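Side-chain contacts in Adhesin/hemolysin (PDB 4G6V), which acts as the tRNA-cleaving toxin of a contact-dependent growth inhibition system, arresting neighbouring bacteria unless the immunity protein CdiI binds it: residues A[63-68]-A[103-108]; A[67-72]-A[160-165]; A[76-81]-A[168-173]; A[84-87]-A[91-94]; A[132-137]-A[142-147]. One frame throughout, in Å; residues are numbered along the deposited sequence.

Interaction 1 of 5, residues A[63-68]-A[103-108]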
# COMPACT_ATOMS: atom_id res chain seq x y z
N LEU A 63 -11.01 0.30 0.21
CA LEU A 63 -11.59 1.57 0.64
C LEU A 63 -12.66 1.37 1.75
O LEU A 63 -12.70 2.12 2.71
CB LEU A 63 -12.13 2.38 -0.54
CG LEU A 63 -11.09 2.70 -1.63
CD1 LEU A 63 -11.65 3.65 -2.66
CD2 LEU A 63 -9.81 3.28 -1.02
N ILE A 64 -13.52 0.37 1.60
CA ILE A 64 -14.46 0.02 2.66
C ILE A 64 -13.71 -0.11 3.97
O ILE A 64 -14.00 0.58 4.95
CB ILE A 64 -15.24 -1.32 2.39
CG1 ILE A 64 -16.21 -1.18 1.22
CG2 ILE A 64 -16.07 -1.72 3.58
CD1 ILE A 64 -17.14 -0.02 1.38
N ARG A 65 -12.72 -0.99 3.99
CA ARG A 65 -12.00 -1.27 5.24
C ARG A 65 -11.31 -0.06 5.87
O ARG A 65 -11.14 -0.00 7.09
CB ARG A 65 -11.02 -2.41 5.02
CG ARG A 65 -11.71 -3.68 4.57
CD ARG A 65 -12.18 -4.42 5.77
NE ARG A 65 -12.76 -5.70 5.41
CZ ARG A 65 -14.07 -5.91 5.27
NH1 ARG A 65 -14.92 -4.91 5.46
NH2 ARG A 65 -14.52 -7.12 4.95
N GLU A 66 -10.92 0.91 5.04
CA GLU A 66 -10.34 2.16 5.53
C GLU A 66 -11.41 3.00 6.24
O GLU A 66 -11.20 3.49 7.35
CB GLU A 66 -9.72 2.95 4.37
CG GLU A 66 -9.11 4.27 4.80
CD GLU A 66 -9.25 5.35 3.75
OE1 GLU A 66 -8.94 5.06 2.58
OE2 GLU A 66 -9.65 6.50 4.09
N ASN A 67 -12.55 3.18 5.60
CA ASN A 67 -13.64 3.90 6.25
C ASN A 67 -14.07 3.20 7.52
O ASN A 67 -14.40 3.84 8.52
CB ASN A 67 -14.80 4.12 5.28
CG ASN A 67 -14.56 5.32 4.35
OD1 ASN A 67 -13.65 6.13 4.57
ND2 ASN A 67 -15.38 5.43 3.32
N GLN A 68 -14.03 1.87 7.50
CA GLN A 68 -14.40 1.08 8.67
C GLN A 68 -13.41 1.16 9.83
O GLN A 68 -13.82 1.17 10.99
CB GLN A 68 -14.66 -0.36 8.29
CG GLN A 68 -15.92 -0.54 7.46
CD GLN A 68 -16.11 -1.98 7.01
OE1 GLN A 68 -15.14 -2.68 6.65
NE2 GLN A 68 -17.35 -2.44 7.04
N ASN A 103 -4.06 3.14 6.53
CA ASN A 103 -4.75 1.86 6.66
C ASN A 103 -4.19 0.83 5.70
O ASN A 103 -3.89 1.15 4.55
CB ASN A 103 -6.27 1.99 6.41
CG ASN A 103 -7.04 0.69 6.70
OD1 ASN A 103 -7.09 0.24 7.84
ND2 ASN A 103 -7.64 0.07 5.66
N TYR A 104 -4.03 -0.39 6.18
CA TYR A 104 -3.59 -1.52 5.35
C TYR A 104 -4.42 -2.74 5.72
O TYR A 104 -4.42 -3.21 6.87
CB TYR A 104 -2.08 -1.76 5.53
CG TYR A 104 -1.57 -3.09 5.06
CD1 TYR A 104 -1.93 -3.63 3.83
CD2 TYR A 104 -0.70 -3.82 5.86
CE1 TYR A 104 -1.45 -4.87 3.42
CE2 TYR A 104 -0.20 -5.06 5.45
CZ TYR A 104 -0.57 -5.58 4.23
OH TYR A 104 -0.05 -6.81 3.84
N ALA A 105 -5.16 -3.24 4.74
CA ALA A 105 -6.15 -4.27 5.02
C ALA A 105 -5.83 -5.54 4.26
O ALA A 105 -6.47 -5.85 3.27
CB ALA A 105 -7.55 -3.77 4.70
N PRO A 106 -4.82 -6.29 4.74
CA PRO A 106 -4.32 -7.48 4.06
C PRO A 106 -5.42 -8.51 3.84
O PRO A 106 -6.22 -8.75 4.75
CB PRO A 106 -3.27 -8.02 5.04
CG PRO A 106 -3.71 -7.51 6.37
CD PRO A 106 -4.22 -6.13 6.07
N ALA A 107 -5.47 -9.07 2.64
CA ALA A 107 -6.38 -10.17 2.37
C ALA A 107 -5.57 -11.46 2.45
O ALA A 107 -6.12 -12.54 2.72
CB ALA A 107 -7.01 -10.02 1.00
N THR A 108 -4.27 -11.33 2.23
CA THR A 108 -3.35 -12.45 2.40
C THR A 108 -3.32 -12.86 3.87
O THR A 108 -3.54 -12.02 4.77
CB THR A 108 -1.91 -12.08 1.96
OG1 THR A 108 -1.05 -13.20 2.17
CG2 THR A 108 -1.36 -10.90 2.76
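N103 of strand 99-104 lays its amide against E66 of helix 57-74, joining helix to central sheet in a fold assigned to the PD-(D/E)XK nuclease clan. E66 is itself a probable active-site residue, so the contact places one element of the site, the helix that carries it, against the sheet.

Van der Waals contact makes up the direct interface. The CB of N103 lies 4.0 Å from CG of E66, and its ND2 comes within 3.4 Å of E66 CA. Both side chains send CG anti to the backbone N (chi1 179° for E66), but the carboxylate of E66 is carried away from the strand and its plane stands 53° from that of the amide. Two residues further along the chain, the methyl CB of A105 meets R65 CB at 3.7 Å.

Hydrogen bonds do not cross here: E66 N and N103 ND2 approach as two donors. The polar ends are satisfied by other partners. N103 OD1 bonds to S69, E66 OE2 to T49, and E66 OE1 forms a salt bridge with K69 of the CdiI chain, so the immunity protein reaches the same carboxylate.

R65 has its own polar partners, for its chain bends at chi2 and swings the guanidinium off A105. NE forms a salt bridge with D136. NH1 donates to Q68 OE1, which lies close to the guanidinium plane and receives the bond on a lone pair, in its own carbonyl plane.

Interaction 2 of 5, residues A[67-72]-A[160-165]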
# COMPACT_ATOMS: atom_id res chain seq x y z
N ASN A 67 -12.55 3.18 5.60
CA ASN A 67 -13.64 3.90 6.25
C ASN A 67 -14.07 3.20 7.52
O ASN A 67 -14.40 3.84 8.52
CB ASN A 67 -14.80 4.12 5.28
CG ASN A 67 -14.56 5.32 4.35
OD1 ASN A 67 -13.65 6.13 4.57
ND2 ASN A 67 -15.38 5.43 3.32
N GLN A 68 -14.03 1.87 7.50
CA GLN A 68 -14.40 1.08 8.67
C GLN A 68 -13.41 1.16 9.83
O GLN A 68 -13.82 1.17 10.99
CB GLN A 68 -14.66 -0.36 8.29
CG GLN A 68 -15.92 -0.54 7.46
CD GLN A 68 -16.11 -1.98 7.01
OE1 GLN A 68 -15.14 -2.68 6.65
NE2 GLN A 68 -17.35 -2.44 7.04
N SER A 69 -12.11 1.18 9.53
CA SER A 69 -11.10 1.31 10.59
C SER A 69 -11.22 2.62 11.34
O SER A 69 -10.99 2.67 12.54
CB SER A 69 -9.69 1.15 10.02
OG SER A 69 -9.38 -0.22 9.87
N ALA A 70 -11.60 3.68 10.63
CA ALA A 70 -11.81 4.99 11.23
C ALA A 70 -12.92 4.94 12.28
O ALA A 70 -12.76 5.42 13.40
CB ALA A 70 -12.13 6.03 10.15
N VAL A 71 -14.05 4.37 11.91
CA VAL A 71 -15.19 4.32 12.80
C VAL A 71 -14.86 3.46 14.02
O VAL A 71 -15.20 3.81 15.15
CB VAL A 71 -16.45 3.81 12.06
CG1 VAL A 71 -17.52 3.23 13.03
CG2 VAL A 71 -17.02 4.92 11.19
N THR A 72 -14.19 2.34 13.78
CA THR A 72 -13.88 1.38 14.84
C THR A 72 -12.99 2.01 15.89
O THR A 72 -13.15 1.76 17.07
CB THR A 72 -13.22 0.10 14.29
OG1 THR A 72 -14.19 -0.70 13.61
CG2 THR A 72 -12.58 -0.74 15.40
N ILE A 160 -1.14 -0.06 14.82
CA ILE A 160 -2.37 -0.45 15.50
C ILE A 160 -3.06 -1.62 14.79
O ILE A 160 -3.47 -1.48 13.64
CB ILE A 160 -3.36 0.73 15.62
CG1 ILE A 160 -2.72 1.84 16.47
CG2 ILE A 160 -4.66 0.26 16.24
CD1 ILE A 160 -3.52 3.12 16.59
N VAL A 161 -3.16 -2.76 15.46
CA VAL A 161 -3.88 -3.91 14.91
C VAL A 161 -5.36 -3.92 15.30
O VAL A 161 -5.71 -3.72 16.48
CB VAL A 161 -3.24 -5.26 15.34
CG1 VAL A 161 -4.02 -6.43 14.74
CG2 VAL A 161 -1.78 -5.33 14.93
N ILE A 162 -6.23 -4.14 14.31
CA ILE A 162 -7.64 -4.40 14.56
C ILE A 162 -7.93 -5.82 14.11
O ILE A 162 -7.83 -6.12 12.93
CB ILE A 162 -8.56 -3.47 13.77
CG1 ILE A 162 -8.18 -2.00 13.97
CG2 ILE A 162 -9.98 -3.70 14.20
CD1 ILE A 162 -8.98 -1.05 13.08
N ASP A 163 -8.28 -6.71 15.03
CA ASP A 163 -8.52 -8.10 14.63
C ASP A 163 -9.96 -8.28 14.11
O ASP A 163 -10.73 -7.30 14.02
CB ASP A 163 -8.18 -9.07 15.77
CG ASP A 163 -9.13 -8.95 16.98
OD1 ASP A 163 -9.97 -8.03 17.01
OD2 ASP A 163 -9.03 -9.80 17.90
N LYS A 164 -10.32 -9.51 13.75
CA LYS A 164 -11.65 -9.77 13.19
C LYS A 164 -12.81 -9.35 14.12
O LYS A 164 -13.92 -9.05 13.64
CB LYS A 164 -11.82 -11.24 12.77
CG LYS A 164 -11.01 -11.67 11.54
CD LYS A 164 -11.28 -13.14 11.22
CE LYS A 164 -10.32 -13.71 10.16
NZ LYS A 164 -10.42 -13.00 8.86
N LEU A 165 -12.55 -9.33 15.43
CA LEU A 165 -13.62 -9.03 16.38
C LEU A 165 -13.66 -7.55 16.79
O LEU A 165 -14.46 -7.14 17.62
CB LEU A 165 -13.56 -9.97 17.61
CG LEU A 165 -13.46 -11.48 17.30
CD1 LEU A 165 -12.89 -12.33 18.45
CD2 LEU A 165 -14.79 -12.06 16.82
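The torsions of I162 divide its branches between two residues of the helix. With CG1 beside the backbone N (chi1 -52°) and the chain extended beyond it (chi2 174°), CD1 is delivered to S69, while CG2, anti to the backbone N, is left for T72. On the helix side, T72 turns its own CG2 anti to its N, and the two methyl groups reach toward each other tip to tip, 4.1 Å from T72 CG2 to I162 CG2. The other branch of I162 ends with CD1 3.3 Å from S69 OG and 3.8 Å from S69 CB.

The contact is a small one in which a single isoleucine supplies more than half of the buried surface. It also shows how hydroxyl residues can serve an apolar interface when their oxygens have partners of their own. T72 OG1 makes a weak hydrogen bond back to Q68 O, 3.2 Å away, one turn earlier in the helix. The buried S69 OG, already bonded to N103 of the sheet, has a further, weak hydrogen bond with N133, so it has polar partners although it presses on a methyl.

Beyond the interface, I162 packs against I168 of the edge strand, and its backbone pairs with V132 of strand 129-133 and L134 just after it. Helix 57-74 is thereby laid across one face of the mixed sheet, about one turn from E66 of the probable active site. Such helix-on-sheet packing beside the site belongs to the alpha/beta core of PD-(D/E)XK nucleases.

Interaction 3 of 5, residues A[76-81]-A[168-173]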
# COMPACT_ATOMS: atom_id res chain seq x y z
N LYS A 76 -13.34 3.53 19.96
CA LYS A 76 -12.47 2.94 20.97
C LYS A 76 -11.75 4.02 21.77
O LYS A 76 -10.99 3.72 22.70
CB LYS A 76 -11.47 1.97 20.34
CG LYS A 76 -12.09 0.66 19.89
CD LYS A 76 -12.45 -0.22 21.07
CE LYS A 76 -13.03 -1.55 20.59
NZ LYS A 76 -12.73 -2.70 21.51
N GLY A 77 -11.98 5.27 21.39
CA GLY A 77 -11.44 6.39 22.14
C GLY A 77 -10.38 7.22 21.44
O GLY A 77 -9.85 8.16 22.04
N TYR A 78 -10.05 6.89 20.20
CA TYR A 78 -9.08 7.72 19.47
C TYR A 78 -9.78 8.90 18.82
O TYR A 78 -10.97 8.84 18.49
CB TYR A 78 -8.35 6.92 18.41
CG TYR A 78 -7.56 5.77 18.97
CD1 TYR A 78 -6.20 5.88 19.18
CD2 TYR A 78 -8.19 4.58 19.28
CE1 TYR A 78 -5.49 4.81 19.69
CE2 TYR A 78 -7.49 3.51 19.79
CZ TYR A 78 -6.14 3.63 20.00
OH TYR A 78 -5.45 2.55 20.51
N ASP A 79 -9.04 9.98 18.65
CA ASP A 79 -9.56 11.10 17.88
C ASP A 79 -9.07 10.90 16.46
O ASP A 79 -7.87 10.96 16.19
CB ASP A 79 -9.06 12.42 18.47
CG ASP A 79 -9.55 12.63 19.91
OD1 ASP A 79 -10.78 12.55 20.15
OD2 ASP A 79 -8.70 12.84 20.80
N VAL A 80 -10.01 10.62 15.56
CA VAL A 80 -9.67 10.26 14.20
C VAL A 80 -10.11 11.30 13.17
O VAL A 80 -11.30 11.61 13.06
CB VAL A 80 -10.29 8.90 13.80
CG1 VAL A 80 -9.95 8.58 12.36
CG2 VAL A 80 -9.78 7.79 14.72
N VAL A 81 -9.14 11.84 12.42
CA VAL A 81 -9.48 12.67 11.26
C VAL A 81 -9.18 11.97 9.93
O VAL A 81 -8.03 11.62 9.63
CB VAL A 81 -8.73 14.01 11.27
CG1 VAL A 81 -9.26 14.94 10.14
CG2 VAL A 81 -8.83 14.65 12.64
N ILE A 168 -8.48 -4.03 19.61
CA ILE A 168 -7.26 -3.29 19.32
C ILE A 168 -6.07 -3.79 20.13
O ILE A 168 -6.11 -3.84 21.37
CB ILE A 168 -7.42 -1.78 19.58
CG1 ILE A 168 -8.70 -1.24 18.95
CG2 ILE A 168 -6.21 -1.04 19.07
CD1 ILE A 168 -8.83 -1.61 17.50
N THR A 169 -5.00 -4.15 19.43
CA THR A 169 -3.68 -4.27 20.03
C THR A 169 -2.71 -3.24 19.44
O THR A 169 -2.87 -2.80 18.30
CB THR A 169 -3.06 -5.70 19.88
OG1 THR A 169 -2.86 -6.01 18.50
CG2 THR A 169 -3.93 -6.75 20.54
N ILE A 170 -1.70 -2.87 20.23
CA ILE A 170 -0.71 -1.90 19.80
C ILE A 170 0.67 -2.53 19.68
O ILE A 170 1.08 -3.31 20.54
CB ILE A 170 -0.63 -0.73 20.79
CG1 ILE A 170 -1.97 -0.01 20.88
CG2 ILE A 170 0.44 0.25 20.36
CD1 ILE A 170 -2.29 0.77 19.65
N ILE A 171 1.37 -2.19 18.61
CA ILE A 171 2.78 -2.52 18.46
C ILE A 171 3.55 -1.22 18.32
O ILE A 171 3.42 -0.52 17.30
CB ILE A 171 3.04 -3.33 17.22
CG1 ILE A 171 2.15 -4.57 17.21
CG2 ILE A 171 4.49 -3.72 17.18
CD1 ILE A 171 2.16 -5.39 15.89
N LYS A 172 4.34 -0.89 19.35
CA LYS A 172 5.00 0.41 19.48
C LYS A 172 6.36 0.52 18.77
O LYS A 172 7.12 -0.46 18.65
CB LYS A 172 5.09 0.86 20.97
N PRO A 173 6.64 1.73 18.30
CA PRO A 173 7.89 2.06 17.63
C PRO A 173 9.11 1.88 18.55
O PRO A 173 9.67 0.78 18.69
CB PRO A 173 7.81 3.49 17.10
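I168, Y78 and K76 carry most of the surface buried here, and I168 contributes the largest share. It stands on edge strand 168-171 and offers different branches to its two partners. CG1, beside the backbone N, lies 4.0 Å from CG of K76, the two side chains running alongside with opposite senses. CG2, anti to the backbone N, comes 3.9 Å from the hydroxyl OH of Y78.

Y78 reaches across with its whole ring, so that the phenol oxygen rather than a ring face makes the contact. Besides I168, OH meets CD1 of I170 at 3.7 Å, the tyrosine and the isoleucine each extending toward the other's segment. The hydroxyl thus bears on methyl groups from two residues that stand on the same side of the strand.

K76 takes part through its aliphatic portion. The chain bends at chi2 (-73°), and the touching atom is CG, well short of the ammonium group. G77 follows as the first residue beyond helix 57-74 and closes it in a Schellman motif, its positive phi of 113° turning the chain toward Y78 and strand 79-82.

The turn leading into strand 79-82 thus meets edge strand 168-171, although the two strands are not neighbours in the sheet. L73 of helix 57-74 touches both Y78 and I168. No hydrogen bond or ion pair crosses between the segments. The chemistry is therefore dispersion among hydrocarbon groups and a phenol oxygen, and this surface contact imposes little directional constraint on the side chains involved.

Interaction 4 of 5, residues A[84-87]-A[91-94]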
# COMPACT_ATOMS: atom_id res chain seq x y z
N PRO A 84 -6.98 13.98 6.17
CA PRO A 84 -6.53 15.28 6.68
C PRO A 84 -5.69 16.04 5.66
O PRO A 84 -4.91 15.42 4.97
CB PRO A 84 -5.64 14.88 7.87
CG PRO A 84 -5.20 13.47 7.57
CD PRO A 84 -6.39 12.85 6.91
N GLU A 85 -5.84 17.36 5.57
CA GLU A 85 -4.83 18.13 4.83
C GLU A 85 -3.45 18.02 5.52
O GLU A 85 -3.35 18.13 6.74
CB GLU A 85 -5.25 19.59 4.72
CG GLU A 85 -6.62 19.81 4.12
CD GLU A 85 -6.59 19.76 2.60
OE1 GLU A 85 -7.67 19.59 1.99
OE2 GLU A 85 -5.47 19.89 2.04
N VAL A 86 -2.40 17.76 4.75
CA VAL A 86 -1.04 17.85 5.30
C VAL A 86 -0.02 18.34 4.25
O VAL A 86 -0.26 18.28 3.03
CB VAL A 86 -0.52 16.50 5.89
CG1 VAL A 86 -1.43 15.98 7.00
CG2 VAL A 86 -0.33 15.47 4.78
N LEU A 87 1.12 18.79 4.75
CA LEU A 87 2.08 19.54 3.95
C LEU A 87 2.57 18.81 2.69
O LEU A 87 2.41 19.31 1.57
CB LEU A 87 3.25 20.00 4.82
N ASN A 91 -1.01 12.33 0.69
CA ASN A 91 -2.31 12.50 1.33
C ASN A 91 -2.64 11.30 2.21
O ASN A 91 -3.23 10.34 1.75
CB ASN A 91 -3.39 12.66 0.26
CG ASN A 91 -3.22 13.94 -0.54
OD1 ASN A 91 -3.22 15.04 0.01
ND2 ASN A 91 -3.06 13.80 -1.84
N PRO A 92 -2.25 11.35 3.50
CA PRO A 92 -2.49 10.20 4.38
C PRO A 92 -3.98 9.88 4.61
O PRO A 92 -4.87 10.72 4.42
CB PRO A 92 -1.81 10.60 5.70
CG PRO A 92 -1.63 12.06 5.62
CD PRO A 92 -1.55 12.45 4.18
N ASP A 93 -4.22 8.64 5.02
CA ASP A 93 -5.56 8.15 5.29
C ASP A 93 -6.20 8.86 6.49
O ASP A 93 -7.29 9.42 6.38
CB ASP A 93 -5.51 6.64 5.55
CG ASP A 93 -5.29 5.83 4.29
OD1 ASP A 93 -5.48 6.39 3.18
OD2 ASP A 93 -4.92 4.64 4.41
N TYR A 94 -5.50 8.81 7.62
CA TYR A 94 -5.99 9.38 8.86
C TYR A 94 -4.99 10.31 9.53
O TYR A 94 -3.82 10.39 9.12
CB TYR A 94 -6.24 8.30 9.88
CG TYR A 94 -6.80 7.02 9.34
CD1 TYR A 94 -8.07 6.99 8.74
CD2 TYR A 94 -6.10 5.82 9.49
CE1 TYR A 94 -8.60 5.82 8.28
CE2 TYR A 94 -6.63 4.64 9.04
CZ TYR A 94 -7.89 4.64 8.43
OH TYR A 94 -8.41 3.46 7.96
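P84 packs its ring against the backbone of residues 92-94, and following that ring round shows what each carbon meets. CB leads from the main chain toward the other segment without a close partner there. CG, the next atom, lies 3.7 Å from the carbonyl O of Y94 and 4.3 Å from CG of P92. CD, where the ring returns to the nitrogen, sits 3.6 Å from the carbonyl O of D93 and 3.6 Å from that of P92. The proline thus meets three successive carbonyl groups with its carbon atoms.

V86 continues the apolar contact two residues further on. Its chi1 of -58° puts CG2 between the backbone N and the carbonyl carbon, and from there this methyl approaches CD and CG of P92, with V86 CG1 at 4.2 Å from P92 CG. P92 is also packed on V100 of strand 99-104.

D93, probably part of the active site, points away from this interface, and its carboxylate accepts bonds from N103 and from A2 of the CdiI chain. The order P92-D93 is consistent with the Pro-Asp element that gives PD-(D/E)XK nucleases their name.

Interaction 5 of 5, residues A[132-137]-A[142-147]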
# COMPACT_ATOMS: atom_id res chain seq x y z
N VAL A 132 -3.41 -1.72 10.82
CA VAL A 132 -3.53 -2.99 10.13
C VAL A 132 -4.83 -3.66 10.51
O VAL A 132 -4.98 -4.11 11.64
CB VAL A 132 -2.42 -3.96 10.46
CG1 VAL A 132 -2.66 -5.28 9.69
CG2 VAL A 132 -1.03 -3.35 10.14
N ASN A 133 -5.74 -3.73 9.55
CA ASN A 133 -7.09 -4.25 9.74
C ASN A 133 -7.22 -5.67 9.24
O ASN A 133 -7.18 -5.93 8.01
CB ASN A 133 -8.06 -3.35 8.99
CG ASN A 133 -9.49 -3.61 9.36
OD1 ASN A 133 -9.85 -4.70 9.82
ND2 ASN A 133 -10.34 -2.61 9.14
N LEU A 134 -7.39 -6.61 10.17
CA LEU A 134 -7.40 -8.04 9.82
C LEU A 134 -8.77 -8.62 9.38
O LEU A 134 -8.96 -9.83 9.40
CB LEU A 134 -6.80 -8.89 10.95
CG LEU A 134 -5.34 -8.59 11.36
CD1 LEU A 134 -4.84 -9.60 12.38
CD2 LEU A 134 -4.40 -8.54 10.16
N ALA A 135 -9.70 -7.75 8.98
CA ALA A 135 -11.05 -8.17 8.55
C ALA A 135 -11.03 -9.36 7.58
O ALA A 135 -11.72 -10.35 7.78
CB ALA A 135 -11.81 -7.00 7.93
N ASP A 136 -10.22 -9.25 6.52
CA ASP A 136 -10.19 -10.27 5.48
C ASP A 136 -8.92 -11.13 5.50
O ASP A 136 -8.63 -11.82 4.53
CB ASP A 136 -10.33 -9.60 4.12
CG ASP A 136 -11.42 -8.56 4.09
OD1 ASP A 136 -12.60 -8.95 3.99
OD2 ASP A 136 -11.10 -7.35 4.18
N SER A 137 -8.16 -11.08 6.59
CA SER A 137 -6.94 -11.87 6.69
C SER A 137 -7.08 -12.98 7.73
O SER A 137 -7.76 -12.81 8.73
CB SER A 137 -5.78 -10.96 7.08
OG SER A 137 -4.66 -11.71 7.50
N ALA A 142 -1.33 -11.83 17.10
CA ALA A 142 -0.16 -12.33 17.82
C ALA A 142 1.04 -12.55 16.89
O ALA A 142 2.17 -12.17 17.21
CB ALA A 142 -0.51 -13.65 18.50
N ALA A 143 0.77 -13.18 15.76
CA ALA A 143 1.81 -13.60 14.86
C ALA A 143 2.41 -12.40 14.16
O ALA A 143 3.61 -12.39 13.86
CB ALA A 143 1.26 -14.60 13.84
N ILE A 144 1.59 -11.39 13.91
CA ILE A 144 2.12 -10.18 13.29
C ILE A 144 3.09 -9.47 14.23
O ILE A 144 4.17 -9.03 13.80
CB ILE A 144 1.00 -9.22 12.88
CG1 ILE A 144 0.04 -9.92 11.92
CG2 ILE A 144 1.58 -7.98 12.21
CD1 ILE A 144 -1.09 -9.04 11.50
N GLU A 145 2.72 -9.37 15.50
CA GLU A 145 3.54 -8.73 16.53
C GLU A 145 4.88 -9.44 16.69
O GLU A 145 5.92 -8.80 16.77
CB GLU A 145 2.78 -8.66 17.87
N ALA A 146 4.84 -10.77 16.72
CA ALA A 146 6.06 -11.57 16.81
C ALA A 146 7.00 -11.27 15.64
O ALA A 146 8.20 -11.03 15.85
CB ALA A 146 5.72 -13.05 16.85
N GLN A 147 6.44 -11.28 14.43
CA GLN A 147 7.18 -11.03 13.19
C GLN A 147 7.84 -9.65 13.18
O GLN A 147 9.05 -9.51 12.99
CB GLN A 147 6.26 -11.20 11.97
CG GLN A 147 6.98 -11.10 10.64
CD GLN A 147 7.68 -12.39 10.24
OE1 GLN A 147 7.19 -13.50 10.51
NE2 GLN A 147 8.84 -12.26 9.58
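I144 sets its CD1 against both methyl groups of L134, 3.6 Å from CD2 and 3.9 Å from CD1 of the leucine. Its extended chain, with chi2 at 179°, carries that terminal methyl straight off helix 141-150, and the two side chains meet tip to tip. V132 adds a looser contact, its CG1 4.5 Å from I144 CD1. The interface is wholly apolar and buried, a compact example of one helix residue docking beside a strand.

Local hydrogen bonds shape the backbone that presents L134. N133 OD1 accepts from A135 N at 3.2 Å, an Asx turn, with the donor tilted 34° from the carbonyl plane. A type I turn then runs from L134 to S137, closed by the bond from S137 N to L134 O.

P106, from the loop after strand 99-104, lies against both V132 and L134. Strand 129-133 and helix 141-150 are the first two elements of a beta-alpha-beta unit completed by strand 159-162, while Q147 on the same helix turns to helix 111-123.

Interactions 1 and 2 use successive turns of helix 57-74 on the same sheet and touch each other. Both are buried, but the first brings polar and charged groups near the probable active site, whereas the second rests on methyl groups. Interaction 4, also buried, is nested within the loops of both and touches them; prolines and a valine do its packing beside another acidic residue of the site. Interaction 5, buried and wholly apolar, joins strand and helix of the beta-alpha-beta unit whose last strand interaction 2 uses. Interaction 3 alone is a surface contact; it adjoins interaction 2 through paired strands 159-162 and 168-171 and lies away from the site.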